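PDB 2C0R: phosphoserine aminotransferase from Bacillus circulans, which catalyses the reversible, pyridoxal phosphate-dependent transamination between phosphoserine and 2-oxoglutarate, a step of serine biosynthesis, and a matching reaction of pyridoxine biosynthesis. Local coordinates for residues Ala121-Ala125 / Ser126-Thr130; Leu252-Ile255 / Glu256-Gly259; Lys270-Ser273 / Leu274-Ala278; Val342-Glu345 / Ser346-Leu350. The protein carries 1 engineered substitution. All coordinates share one frame; numbering follows the deposited sequence.

Interaction 1 of 4, residues Ala121-Ala125 / Ser126-Thr130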
ATOM      1  N   ALA A 121      25.123  15.809  12.072  1.00 19.24           N
ATOM      2  CA  ALA A 121      26.337  15.624  11.282  1.00 18.73           C
ATOM      3  C   ALA A 121      25.906  15.700   9.812  1.00 16.65           C
ATOM      4  O   ALA A 121      24.748  15.457   9.517  1.00 16.38           O
ATOM      5  CB  ALA A 121      27.052  14.318  11.554  1.00 19.61           C
ATOM      6  N   SER A 122      26.871  16.039   8.960  1.00 18.18           N
ATOM      7  CA  SER A 122      26.556  16.237   7.558  1.00 16.48           C
ATOM      8  C   SER A 122      27.746  15.970   6.668  1.00 15.76           C
ATOM      9  O   SER A 122      28.842  16.365   7.032  1.00 22.29           O
ATOM     10  CB  SER A 122      26.076  17.685   7.298  1.00 17.26           C
ATOM     11  OG  SER A 122      25.813  17.888   5.899  1.00 19.95           O
ATOM     12  N   SER A 123      27.531  15.347   5.552  1.00 16.37           N
ATOM     13  CA  SER A 123      28.578  15.176   4.542  1.00 15.10           C
ATOM     14  C   SER A 123      28.323  16.065   3.334  1.00 14.99           C
ATOM     15  O   SER A 123      28.952  15.874   2.288  1.00 17.02           O
ATOM     16  CB  SER A 123      28.673  13.713   4.145  1.00 16.51           C
ATOM     17  OG  SER A 123      27.361  13.280   3.733  1.00 16.51           O
ATOM     18  N   GLU A 124      27.479  17.080   3.487  1.00 15.97           N
ATOM     19  CA  GLU A 124      27.207  18.004   2.402  1.00 16.49           C
ATOM     20  C   GLU A 124      28.444  18.678   1.828  1.00 18.65           C
ATOM     21  O   GLU A 124      28.575  18.872   0.609  1.00 19.41           O
ATOM     22  CB  GLU A 124      26.242  19.079   2.938  1.00 23.65           C
ATOM     23  CG  GLU A 124      25.497  19.761   1.797  1.00 32.81           C
ATOM     24  CD  GLU A 124      24.713  20.967   2.272  1.00 39.14           C
ATOM     25  OE1 GLU A 124      24.532  21.135   3.502  1.00 44.10           O
ATOM     26  OE2 GLU A 124      24.261  21.763   1.410  1.00 54.07           O
ATOM     27  N   ALA A 125      29.355  19.065   2.740  1.00 18.92           N
ATOM     28  CA  ALA A 125      30.547  19.785   2.293  1.00 20.34           C
ATOM     29  C   ALA A 125      31.373  18.928   1.334  1.00 20.37           C
ATOM     30  O   ALA A 125      32.124  19.445   0.485  1.00 24.90           O
ATOM     31  CB  ALA A 125      31.360  20.223   3.494  1.00 27.67           C
ATOM     32  N   SER A 126      31.213  17.603   1.449  1.00 18.53           N
ATOM     33  CA  SER A 126      31.933  16.719   0.536  1.00 16.26           C
ATOM     34  C   SER A 126      31.057  16.329  -0.655  1.00 16.58           C
ATOM     35  O   SER A 126      31.396  15.321  -1.297  1.00 16.23           O
ATOM     36  CB  SER A 126      32.386  15.458   1.251  1.00 17.20           C
ATOM     37  OG  SER A 126      31.275  14.614   1.575  1.00 16.67           O
ATOM     38  N   ASN A 127      30.003  17.080  -0.927  1.00 17.35           N
ATOM     39  CA  ASN A 127      29.032  16.652  -1.932  1.00 16.73           C
ATOM     40  C   ASN A 127      28.543  15.236  -1.626  1.00 14.55           C
ATOM     41  O   ASN A 127      28.202  14.457  -2.525  1.00 18.63           O
ATOM     42  CB  ASN A 127      29.651  16.796  -3.310  1.00 19.90           C
ATOM     43  CG  ASN A 127      28.681  16.725  -4.464  1.00 20.64           C
ATOM     44  OD1 ASN A 127      28.984  16.165  -5.550  1.00 24.89           O
ATOM     45  ND2 ASN A 127      27.502  17.309  -4.229  1.00 24.31           N
ATOM     46  N   TYR A 128      28.446  14.898  -0.341  1.00 14.85           N
ATOM     47  CA  TYR A 128      27.944  13.619   0.167  1.00 14.93           C
ATOM     48  C   TYR A 128      28.811  12.445  -0.246  1.00 15.05           C
ATOM     49  O   TYR A 128      28.431  11.277  -0.185  1.00 16.19           O
ATOM     50  CB  TYR A 128      26.496  13.364  -0.277  1.00 16.01           C
ATOM     51  CG  TYR A 128      25.609  14.505   0.193  1.00 16.78           C
ATOM     52  CD1 TYR A 128      25.013  15.380  -0.701  1.00 21.26           C
ATOM     53  CD2 TYR A 128      25.381  14.739   1.545  1.00 17.22           C
ATOM     54  CE1 TYR A 128      24.212  16.424  -0.277  1.00 27.17           C
ATOM     55  CE2 TYR A 128      24.571  15.775   1.982  1.00 20.36           C
ATOM     56  CZ  TYR A 128      23.989  16.617   1.069  1.00 24.43           C
ATOM     57  OH  TYR A 128      23.187  17.661   1.472  1.00 31.30           O
ATOM     58  N   MET A 129      30.044  12.699  -0.666  0.50  9.58           N
ATOM     59  CA  MET A 129      30.931  11.604  -1.032  0.50  9.80           C
ATOM     60  C   MET A 129      31.659  10.990   0.144  0.50  9.71           C
ATOM     61  O   MET A 129      32.142   9.874  -0.007  0.50  9.72           O
ATOM     62  CB  MET A 129      31.966  12.131  -2.029  0.50 11.31           C
ATOM     63  CG  MET A 129      31.530  12.044  -3.457  0.50 17.78           C
ATOM     64  SD  MET A 129      32.728  12.965  -4.542  0.50 23.43           S
ATOM     65  CE  MET A 129      31.517  14.312  -4.373  0.50 94.53           C
ATOM     66  N   THR A 130      31.764  11.692   1.277  1.00 15.15           N
ATOM     67  CA  THR A 130      32.479  11.160   2.418  1.00 17.54           C
ATOM     68  C   THR A 130      31.516  11.064   3.599  1.00 15.83           C
ATOM     69  O   THR A 130      31.153  12.113   4.132  1.00 18.89           O
ATOM     70  CB  THR A 130      33.648  12.089   2.813  1.00 22.28           C
ATOM     71  OG1 THR A 130      34.470  12.242   1.653  1.00 26.23           O
ATOM     72  CG2 THR A 130      34.487  11.495   3.942  1.00 20.92           C
TER
HETATM   73  O   HOH W   1      27.171  10.970   2.331  1.00 15.17           O
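The carbonyl oxygen of S123 is gripped by three donors from the residues that follow it. The hydroxyl S126 OG gives its proton to S123 O at 2.7 Å, in the carbonyl plane and on a lone pair, while the amides S126 N and Y128 N approach S123 O from opposite sides of that plane, Y128 N at 2.8 Å. S126 can do this because its OG sits between its own backbone N and carbonyl carbon (chi1 70°), and S126 OG in turn accepts from T130 N at 3.0 Å. A small hydroxyl that both gives and takes suits the first position of the turn. E124 O adds a further backbone bond, from N127 N, and S122 OG accepts from E124 N.

Packing comes from Y128. Its ring lies alongside E124, with E124 CA over one face, 3.9 Å from the centroid, in a CH-pi contact, and E124 CG comes to 3.1 Å from Y128 OH. S123 OG meets the ring at its edge, 3.3 Å from Y128 CD2. The E124 carboxylate is turned only 5° from the ring plane.

One water joins the two halves: it accepts from S123 OG and donates to Y128 O. Outside the loop, T130 OG1 bonds to D291.

N127 and Y128, both at positive phi, hold the central positions of a type I' beta turn from S126 to M129; asparagine tolerates that conformation well. With the ST turn at S122, it shapes the surface loop that leaves edge strand 117-122 of the seven-stranded sheet.

Interaction 2 of 4, residues Leu252-Ile255 / Glu256-Gly259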
ATOM      1  N   LEU A 252      11.495 -13.587   2.866  1.00 11.52           N
ATOM      2  CA  LEU A 252      12.202 -13.908   4.103  1.00 11.17           C
ATOM      3  C   LEU A 252      12.576 -15.383   4.150  1.00 11.48           C
ATOM      4  O   LEU A 252      13.669 -15.742   4.607  1.00 12.87           O
ATOM      5  CB  LEU A 252      11.388 -13.536   5.356  1.00 11.74           C
ATOM      6  CG  LEU A 252      10.989 -12.049   5.449  1.00 11.67           C
ATOM      7  CD1 LEU A 252      10.098 -11.903   6.663  1.00 12.62           C
ATOM      8  CD2 LEU A 252      12.205 -11.149   5.536  1.00 13.99           C
ATOM      9  N   LYS A 253      11.667 -16.238   3.690  1.00 11.78           N
ATOM     10  CA  LYS A 253      12.038 -17.655   3.568  1.00 13.48           C
ATOM     11  C   LYS A 253      13.265 -17.835   2.689  1.00 12.56           C
ATOM     12  O   LYS A 253      14.166 -18.582   2.995  1.00 13.84           O
ATOM     13  CB  LYS A 253      10.862 -18.424   2.982  1.00 14.79           C
ATOM     14  CG  LYS A 253       9.698 -18.688   3.931  1.00 15.41           C
ATOM     15  CD  LYS A 253       8.506 -19.211   3.108  1.00 17.86           C
ATOM     16  CE  LYS A 253       7.259 -19.322   4.019  1.00 22.86           C
ATOM     17  NZ  LYS A 253       6.101 -19.798   3.207  1.00 21.72           N
ATOM     18  N   TRP A 254      13.276 -17.126   1.554  1.00 11.93           N
ATOM     19  CA  TRP A 254      14.434 -17.259   0.638  1.00 11.53           C
ATOM     20  C   TRP A 254      15.702 -16.751   1.304  1.00 11.93           C
ATOM     21  O   TRP A 254      16.760 -17.351   1.146  1.00 12.83           O
ATOM     22  CB  TRP A 254      14.065 -16.511  -0.641  1.00 12.94           C
ATOM     23  CG  TRP A 254      15.176 -16.358  -1.635  1.00 12.32           C
ATOM     24  CD1 TRP A 254      15.488 -17.247  -2.658  1.00 15.61           C
ATOM     25  CD2 TRP A 254      16.139 -15.294  -1.747  1.00 12.83           C
ATOM     26  NE1 TRP A 254      16.567 -16.781  -3.377  1.00 14.79           N
ATOM     27  CE2 TRP A 254      16.977 -15.597  -2.835  1.00 15.81           C
ATOM     28  CE3 TRP A 254      16.365 -14.117  -1.026  1.00 13.18           C
ATOM     29  CZ2 TRP A 254      18.024 -14.753  -3.208  1.00 15.26           C
ATOM     30  CZ3 TRP A 254      17.397 -13.278  -1.394  1.00 14.86           C
ATOM     31  CH2 TRP A 254      18.221 -13.604  -2.482  1.00 17.59           C
ATOM     32  N   ILE A 255      15.626 -15.657   2.075  1.00 11.92           N
ATOM     33  CA  ILE A 255      16.870 -15.183   2.724  1.00 13.31           C
ATOM     34  C   ILE A 255      17.389 -16.254   3.655  1.00 12.22           C
ATOM     35  O   ILE A 255      18.601 -16.519   3.734  1.00 12.44           O
ATOM     36  CB  ILE A 255      16.604 -13.858   3.475  1.00 13.01           C
ATOM     37  CG1 ILE A 255      16.269 -12.708   2.546  1.00 12.85           C
ATOM     38  CG2 ILE A 255      17.838 -13.486   4.324  1.00 13.24           C
ATOM     39  CD1 ILE A 255      15.845 -11.392   3.199  1.00 12.36           C
ATOM     40  N   GLU A 256      16.457 -16.890   4.364  1.00 12.88           N
ATOM     41  CA  GLU A 256      16.893 -17.952   5.290  1.00 17.12           C
ATOM     42  C   GLU A 256      17.570 -19.040   4.477  1.00 15.25           C
ATOM     43  O   GLU A 256      18.613 -19.582   4.870  1.00 18.94           O
ATOM     44  CB  GLU A 256      15.701 -18.454   6.108  1.00 21.99           C
ATOM     45  CG  GLU A 256      15.985 -19.649   6.978  1.00 29.57           C
ATOM     46  CD  GLU A 256      16.719 -19.418   8.280  1.00 39.78           C
ATOM     47  OE1 GLU A 256      16.466 -20.216   9.221  1.00 60.23           O
ATOM     48  OE2 GLU A 256      17.554 -18.487   8.400  1.00 36.64           O
ATOM     49  N   GLU A 257      17.010 -19.383   3.324  1.00 15.07           N
ATOM     50  CA  GLU A 257      17.582 -20.461   2.517  1.00 18.67           C
ATOM     51  C   GLU A 257      18.952 -20.127   1.957  1.00 18.67           C
ATOM     52  O   GLU A 257      19.701 -21.026   1.567  1.00 23.23           O
ATOM     53  CB  GLU A 257      16.727 -20.734   1.282  1.00 26.27           C
ATOM     54  CG  GLU A 257      15.390 -21.373   1.517  1.00 31.52           C
ATOM     55  CD  GLU A 257      14.542 -21.388   0.246  1.00 37.12           C
ATOM     56  OE1 GLU A 257      14.838 -20.634  -0.717  1.00 33.81           O
ATOM     57  OE2 GLU A 257      13.575 -22.169   0.234  1.00 53.64           O
ATOM     58  N   ARG A 258      19.214 -18.840   1.879  1.00 17.26           N
ATOM     59  CA  ARG A 258      20.436 -18.336   1.303  1.00 18.05           C
ATOM     60  C   ARG A 258      21.515 -18.239   2.383  1.00 15.51           C
ATOM     61  O   ARG A 258      22.586 -17.720   2.106  1.00 18.22           O
ATOM     62  CB  ARG A 258      20.210 -16.962   0.696  1.00 20.07           C
ATOM     63  CG  ARG A 258      19.383 -16.861  -0.566  1.00 24.35           C
ATOM     64  CD  ARG A 258      20.249 -17.233  -1.768  1.00 33.81           C
ATOM     65  NE  ARG A 258      19.598 -18.134  -2.669  1.00 43.31           N
ATOM     66  CZ  ARG A 258      18.554 -18.930  -2.660  1.00 52.64           C
ATOM     67  NH1 ARG A 258      17.729 -19.114  -1.633  1.00 52.82           N
ATOM     68  NH2 ARG A 258      18.328 -19.603  -3.794  1.00 71.87           N
ATOM     69  N   GLY A 259      21.231 -18.715   3.601  1.00 18.02           N
ATOM     70  CA  GLY A 259      22.205 -18.626   4.704  1.00 16.34           C
ATOM     71  C   GLY A 259      21.948 -17.476   5.631  1.00 15.97           C
ATOM     72  O   GLY A 259      22.848 -17.034   6.363  1.00 14.09           O
TER
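R258 lies over a face of the W254 indole at the C-terminal end of helix 242-257, where a Schellman motif closes the helix. The last regular turn is bonded normally, E256 N to L252 O and E257 N to K253 O, each at 3.0 Å. Beyond it the pattern frays: R258 N is shared weakly between W254 O and I255 O. G259 N then turns back to E256 O, and I255 O receives the amide of the next residue, G260. Glycine fits the C-prime place because, at its positive phi, a CB would jam against the preceding carbonyl.

Several charged groups find partners as well. R258 bends at chi2 (-80°) and again at chi3, which folds its guanidinium over the indole, the planes 22° apart. Its NH1 has a weak bond to W254 O and a long salt bridge to E257 OE1, while NH2 pairs with E18. E257 OE1 also meets R22, and W254 NE1 gives a weak bond to E18. K253 NZ finds E250 one turn earlier. The flat indole suits its neighbour by offering a broad face: R258 CG stands 3.6 Å from the centroid of the six-membered ring, and R258 CZ only 3.0 Å from W254 NE1.

Interaction 3 of 4, residues Lys270-Ser273 / Leu274-Ala278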
ATOM      1  N   LYS A 270      30.518 -10.202  -2.572  1.00 13.51           N
ATOM      2  CA  LYS A 270      31.141 -10.735  -3.778  1.00 14.07           C
ATOM      3  C   LYS A 270      30.693 -10.001  -5.030  1.00 13.07           C
ATOM      4  O   LYS A 270      31.467  -9.688  -5.933  1.00 13.93           O
ATOM      5  CB  LYS A 270      30.766 -12.202  -3.833  1.00 14.78           C
ATOM      6  CG  LYS A 270      31.099 -12.941  -5.123  1.00 14.82           C
ATOM      7  CD  LYS A 270      30.626 -14.380  -4.993  1.00 15.74           C
ATOM      8  CE  LYS A 270      30.753 -15.118  -6.318  1.00 20.82           C
ATOM      9  NZ  LYS A 270      30.112 -16.462  -6.173  1.00 21.92           N
ATOM     10  N   LYS A 271      29.366  -9.766  -5.118  1.00 13.58           N
ATOM     11  CA  LYS A 271      28.826  -8.994  -6.230  1.00 13.67           C
ATOM     12  C   LYS A 271      29.429  -7.600  -6.305  1.00 12.87           C
ATOM     13  O   LYS A 271      29.855  -7.135  -7.369  1.00 13.56           O
ATOM     14  CB  LYS A 271      27.290  -8.840  -6.113  1.00 12.29           C
ATOM     15  CG  LYS A 271      26.559 -10.153  -6.354  1.00 15.06           C
ATOM     16  CD  LYS A 271      25.248 -10.261  -5.559  1.00 16.67           C
ATOM     17  CE  LYS A 271      24.401  -9.024  -5.603  1.00 15.30           C
ATOM     18  NZ  LYS A 271      23.095  -9.241  -4.918  1.00 14.07           N
ATOM     19  N   ALA A 272      29.435  -6.887  -5.176  1.00 11.69           N
ATOM     20  CA  ALA A 272      29.910  -5.517  -5.165  1.00 11.31           C
ATOM     21  C   ALA A 272      31.399  -5.470  -5.515  1.00 12.75           C
ATOM     22  O   ALA A 272      31.816  -4.562  -6.228  1.00 14.18           O
ATOM     23  CB  ALA A 272      29.666  -4.916  -3.783  1.00 14.19           C
ATOM     24  N   SER A 273      32.137  -6.453  -4.988  1.00 13.52           N
ATOM     25  CA  SER A 273      33.590  -6.442  -5.171  1.00 14.39           C
ATOM     26  C   SER A 273      33.874  -6.554  -6.653  1.00 14.74           C
ATOM     27  O   SER A 273      34.792  -5.885  -7.154  1.00 14.39           O
ATOM     28  CB  SER A 273      34.179  -7.625  -4.408  1.00 16.12           C
ATOM     29  OG  SER A 273      35.581  -7.780  -4.674  1.00 20.45           O
ATOM     30  N   LEU A 274      33.105  -7.374  -7.377  1.00 14.55           N
ATOM     31  CA  LEU A 274      33.400  -7.513  -8.814  1.00 13.83           C
ATOM     32  C   LEU A 274      33.216  -6.212  -9.560  1.00 13.77           C
ATOM     33  O   LEU A 274      33.991  -5.808 -10.436  1.00 13.97           O
ATOM     34  CB  LEU A 274      32.447  -8.597  -9.335  1.00 13.81           C
ATOM     35  CG  LEU A 274      32.798  -9.038 -10.762  1.00 17.55           C
ATOM     36  CD1 LEU A 274      33.981 -10.000 -10.728  1.00 20.21           C
ATOM     37  CD2 LEU A 274      31.577  -9.677 -11.385  1.00 19.63           C
ATOM     38  N   ILE A 275      32.151  -5.487  -9.198  1.00 13.31           N
ATOM     39  CA  ILE A 275      31.848  -4.278  -9.935  1.00 12.76           C
ATOM     40  C   ILE A 275      32.766  -3.151  -9.512  1.00 12.45           C
ATOM     41  O   ILE A 275      33.258  -2.384 -10.352  1.00 12.79           O
ATOM     42  CB  ILE A 275      30.379  -3.916  -9.722  1.00 13.47           C
ATOM     43  CG1 ILE A 275      29.460  -4.983 -10.324  1.00 12.86           C
ATOM     44  CG2 ILE A 275      30.125  -2.546 -10.303  1.00 13.45           C
ATOM     45  CD1 ILE A 275      28.031  -4.922  -9.755  1.00 13.42           C
ATOM     46  N   TYR A 276      33.080  -3.001  -8.204  1.00 12.75           N
ATOM     47  CA  TYR A 276      34.030  -1.969  -7.804  1.00 13.38           C
ATOM     48  C   TYR A 276      35.389  -2.260  -8.423  1.00 13.91           C
ATOM     49  O   TYR A 276      36.064  -1.291  -8.774  1.00 13.88           O
ATOM     50  CB  TYR A 276      34.154  -1.880  -6.287  1.00 14.59           C
ATOM     51  CG  TYR A 276      32.991  -1.102  -5.652  1.00 13.43           C
ATOM     52  CD1 TYR A 276      32.184  -1.741  -4.707  1.00 13.81           C
ATOM     53  CD2 TYR A 276      32.764   0.222  -5.999  1.00 13.43           C
ATOM     54  CE1 TYR A 276      31.130  -0.999  -4.145  1.00 13.79           C
ATOM     55  CE2 TYR A 276      31.733   0.954  -5.442  1.00 13.23           C
ATOM     56  CZ  TYR A 276      30.925   0.311  -4.498  1.00 13.26           C
ATOM     57  OH  TYR A 276      29.894   1.026  -3.950  1.00 14.11           O
ATOM     58  N   ASP A 277      35.759  -3.529  -8.537  1.00 14.49           N
ATOM     59  CA  ASP A 277      37.055  -3.827  -9.185  1.00 16.04           C
ATOM     60  C   ASP A 277      37.035  -3.382 -10.635  1.00 15.30           C
ATOM     61  O   ASP A 277      38.051  -2.930 -11.142  1.00 16.84           O
ATOM     62  CB  ASP A 277      37.352  -5.327  -9.138  1.00 18.91           C
ATOM     63  CG  ASP A 277      38.523  -5.656 -10.053  1.00 19.25           C
ATOM     64  OD1 ASP A 277      38.453  -6.344 -11.112  1.00 38.52           O
ATOM     65  OD2 ASP A 277      39.613  -5.176  -9.667  1.00 33.39           O
ATOM     66  N   ALA A 278      35.910  -3.545 -11.333  1.00 15.89           N
ATOM     67  CA  ALA A 278      35.776  -3.066 -12.711  1.00 15.45           C
ATOM     68  C   ALA A 278      35.941  -1.565 -12.827  1.00 15.70           C
ATOM     69  O   ALA A 278      36.516  -1.045 -13.766  1.00 17.94           O
ATOM     70  CB  ALA A 278      34.379  -3.422 -13.241  1.00 18.58           C
TER
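The ring of Y276 lies beside the methyl group of A272, one turn earlier on the helix, with A272 CB 4.2 Å from Y276 CD1. The same ring carbon, Y276 CD1, comes to 3.2 Å from A272 O, which it meets obliquely. The tyrosine takes chi1 -79°, with CG anti to its carbonyl carbon, and this carries the ring back along the helix toward A272. A methyl is small enough to leave room for it.

A272 O is meanwhile the acceptor of a short, straight helix bond from Y276 N, at 2.8 Å and 175°. D277 N to S273 O is a sound helix bond, though less straight, whereas I275 N to K271 O, at 3.4 Å, is weak. The aliphatic chain of I275 runs past that carbonyl, its CD1 3.7 Å from K271 O.

Two polar ends, those of Y276 and K271, find their partners outside the segments. Y276 OH bonds to the carbonyl of S296, so tyrosine combines an apolar flank with a buried hydroxyl that is satisfied. K271 NZ is likewise held by oxygens, the carbonyls of I338, Y339 and V342 and the amide oxygen of N268, which makes a buried lysine acceptable.

The stretch belongs to helix 260-280, which is packed on two fronts. A272, I275 and Y276 press on I300 of strand 299-303, while K271, L274 and I275 meet Y344, C347 and V351 of helix 344-361.

Interaction 4 of 4, residues Val342-Glu345 / Ser346-Leu350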
ATOM      1  N   VAL A 342      19.493  -9.643  -6.747  1.00 11.43           N
ATOM      2  CA  VAL A 342      20.218  -9.488  -8.027  1.00 11.57           C
ATOM      3  C   VAL A 342      21.280 -10.581  -8.063  1.00 12.57           C
ATOM      4  O   VAL A 342      22.126 -10.636  -7.151  1.00 13.14           O
ATOM      5  CB  VAL A 342      20.826  -8.077  -8.116  1.00 12.30           C
ATOM      6  CG1 VAL A 342      21.652  -8.002  -9.395  1.00 13.33           C
ATOM      7  CG2 VAL A 342      19.733  -7.011  -8.091  1.00 11.94           C
ATOM      8  N   PRO A 343      21.266 -11.483  -9.029  1.00 12.51           N
ATOM      9  CA  PRO A 343      22.182 -12.608  -9.043  1.00 14.21           C
ATOM     10  C   PRO A 343      23.603 -12.184  -9.416  1.00 14.72           C
ATOM     11  O   PRO A 343      23.852 -11.211 -10.107  1.00 14.03           O
ATOM     12  CB  PRO A 343      21.617 -13.516 -10.146  1.00 17.23           C
ATOM     13  CG  PRO A 343      20.180 -13.094 -10.283  1.00 15.88           C
ATOM     14  CD  PRO A 343      20.277 -11.595 -10.133  1.00 14.92           C
ATOM     15  N   TYR A 344      24.578 -12.943  -8.956  1.00 15.11           N
ATOM     16  CA  TYR A 344      25.962 -12.659  -9.339  1.00 12.60           C
ATOM     17  C   TYR A 344      26.100 -12.695 -10.838  1.00 13.07           C
ATOM     18  O   TYR A 344      26.846 -11.892 -11.413  1.00 15.42           O
ATOM     19  CB  TYR A 344      26.843 -13.701  -8.675  1.00 13.56           C
ATOM     20  CG  TYR A 344      28.315 -13.528  -8.973  1.00 13.31           C
ATOM     21  CD1 TYR A 344      28.983 -12.417  -8.486  1.00 14.98           C
ATOM     22  CD2 TYR A 344      29.008 -14.497  -9.716  1.00 16.44           C
ATOM     23  CE1 TYR A 344      30.330 -12.220  -8.730  1.00 17.26           C
ATOM     24  CE2 TYR A 344      30.362 -14.281  -9.957  1.00 21.42           C
ATOM     25  CZ  TYR A 344      31.007 -13.165  -9.468  1.00 23.40           C
ATOM     26  OH  TYR A 344      32.358 -12.995  -9.720  1.00 36.10           O
ATOM     27  N   GLU A 345      25.365 -13.578 -11.513  1.00 13.75           N
ATOM     28  CA  GLU A 345      25.485 -13.613 -12.978  1.00 15.20           C
ATOM     29  C   GLU A 345      25.090 -12.282 -13.620  1.00 14.92           C
ATOM     30  O   GLU A 345      25.674 -11.928 -14.675  1.00 14.73           O
ATOM     31  CB  GLU A 345      24.641 -14.796 -13.491  1.00 24.07           C
ATOM     32  CG  GLU A 345      25.267 -16.112 -13.058  1.00 32.31           C
ATOM     33  CD  GLU A 345      25.004 -16.531 -11.611  1.00 35.20           C
ATOM     34  OE1 GLU A 345      24.171 -15.872 -10.922  1.00 26.74           O
ATOM     35  OE2 GLU A 345      25.645 -17.500 -11.120  1.00 47.92           O
ATOM     36  N   SER A 346      24.147 -11.524 -13.050  1.00 14.88           N
ATOM     37  CA  SER A 346      23.874 -10.204 -13.620  1.00 14.92           C
ATOM     38  C   SER A 346      25.090  -9.287 -13.501  1.00 14.32           C
ATOM     39  O   SER A 346      25.422  -8.479 -14.383  1.00 14.66           O
ATOM     40  CB  SER A 346      22.700  -9.529 -12.906  1.00 13.75           C
ATOM     41  OG  SER A 346      21.476 -10.154 -13.296  1.00 16.39           O
ATOM     42  N   CYS A 347      25.770  -9.426 -12.352  1.00 14.76           N
ATOM     43  CA  CYS A 347      26.947  -8.593 -12.096  1.00 14.39           C
ATOM     44  C   CYS A 347      28.100  -8.994 -13.016  1.00 14.23           C
ATOM     45  O   CYS A 347      28.831  -8.168 -13.519  1.00 16.36           O
ATOM     46  CB  CYS A 347      27.331  -8.767 -10.628  1.00 13.96           C
ATOM     47  SG  CYS A 347      26.010  -8.089  -9.572  1.00 14.14           S
ATOM     48  N   GLU A 348      28.299 -10.283 -13.245  1.00 14.75           N
ATOM     49  CA  GLU A 348      29.333 -10.713 -14.218  1.00 14.17           C
ATOM     50  C   GLU A 348      29.035 -10.182 -15.599  1.00 15.11           C
ATOM     51  O   GLU A 348      29.919  -9.705 -16.320  1.00 15.54           O
ATOM     52  CB  GLU A 348      29.350 -12.239 -14.283  1.00 17.16           C
ATOM     53  CG  GLU A 348      29.914 -12.916 -13.061  1.00 19.62           C
ATOM     54  CD  GLU A 348      29.873 -14.433 -13.235  1.00 25.15           C
ATOM     55  OE1 GLU A 348      28.744 -14.952 -13.370  1.00 23.94           O
ATOM     56  OE2 GLU A 348      30.936 -15.083 -13.221  1.00 31.28           O
ATOM     57  N   ALA A 349      27.754 -10.237 -15.977  1.00 15.14           N
ATOM     58  CA  ALA A 349      27.403  -9.683 -17.282  1.00 14.47           C
ATOM     59  C   ALA A 349      27.674  -8.202 -17.351  1.00 13.46           C
ATOM     60  O   ALA A 349      28.211  -7.700 -18.343  1.00 14.62           O
ATOM     61  CB  ALA A 349      25.943 -10.005 -17.602  1.00 16.11           C
ATOM     62  N   LEU A 350      27.358  -7.467 -16.279  1.00 14.81           N
ATOM     63  CA  LEU A 350      27.597  -6.037 -16.273  1.00 14.07           C
ATOM     64  C   LEU A 350      29.076  -5.713 -16.429  1.00 15.02           C
ATOM     65  O   LEU A 350      29.490  -4.825 -17.209  1.00 15.43           O
ATOM     66  CB  LEU A 350      27.057  -5.438 -14.945  1.00 12.90           C
ATOM     67  CG  LEU A 350      27.422  -3.957 -14.764  1.00 13.53           C
ATOM     68  CD1 LEU A 350      26.864  -3.107 -15.880  1.00 15.41           C
ATOM     69  CD2 LEU A 350      26.964  -3.484 -13.371  1.00 15.14           C
TER
HETATM   70  O   HOH W   2      33.216 -14.031 -12.010  1.00 41.86           O
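E348 reaches back one helical turn to the ring of Y344. Its CB rests against the backbone, 3.7 Å from E345 O. CG, set anti to the carbonyl carbon (chi1 -71°), lies over a face of the Y344 ring in a CH-pi contact, 3.9 Å from the centroid. CD follows at 3.3 Å from Y344 CE2, toward the ring's rim, and the carboxylate plane is turned 30° from the ring. At the tip the two oxygens part company: OE1 heads back to E345, 3.5 Å from E345 CA, and OE2 accepts from a water, 2.8 Å away, that also bonds Y344 OH. Glutamate suits the place, having methylenes for the ring and a carboxylate for the water.

Y344 is brought to this position by its first torsion, with CG anti to the backbone N, and its ring also makes a cation-pi contact with K270 of helix 260-280. In the backbone, E348 N to Y344 O is a good helix bond of 2.8 Å.

P343 is the N-cap, a place where its missing N-H costs the helix nothing; its carbonyl receives weak bonds from S346 N and C347 N.

E345 OE2 and E348 OE1 lie 4.6 Å apart. Their proximity would tend to raise the proton affinity of either, although the nearby helix N-terminus, with E345 in its first turn and E348 just beyond, may partly offset this.

The four contacts come in series along the chain. Interaction 1 stands apart, at the end of edge strand 117-122 of the large sheet, its centre about 35 Å from that of interaction 2 on the opposite side of the chain's centre. Interactions 2 and 3 occupy successive helices, 242-257 and 260-280, their nearest atoms about 7 Å apart, and interaction 4 opens helix 344-361. Only interactions 3 and 4 touch, with centres about 10 Å apart; there L274 CD2 packs 3.8 Å from E348 CA. Residues distant in sequence thereby pack helices 260-280 and 344-361 against each other, while the loop of interaction 1 belongs to the sheet region.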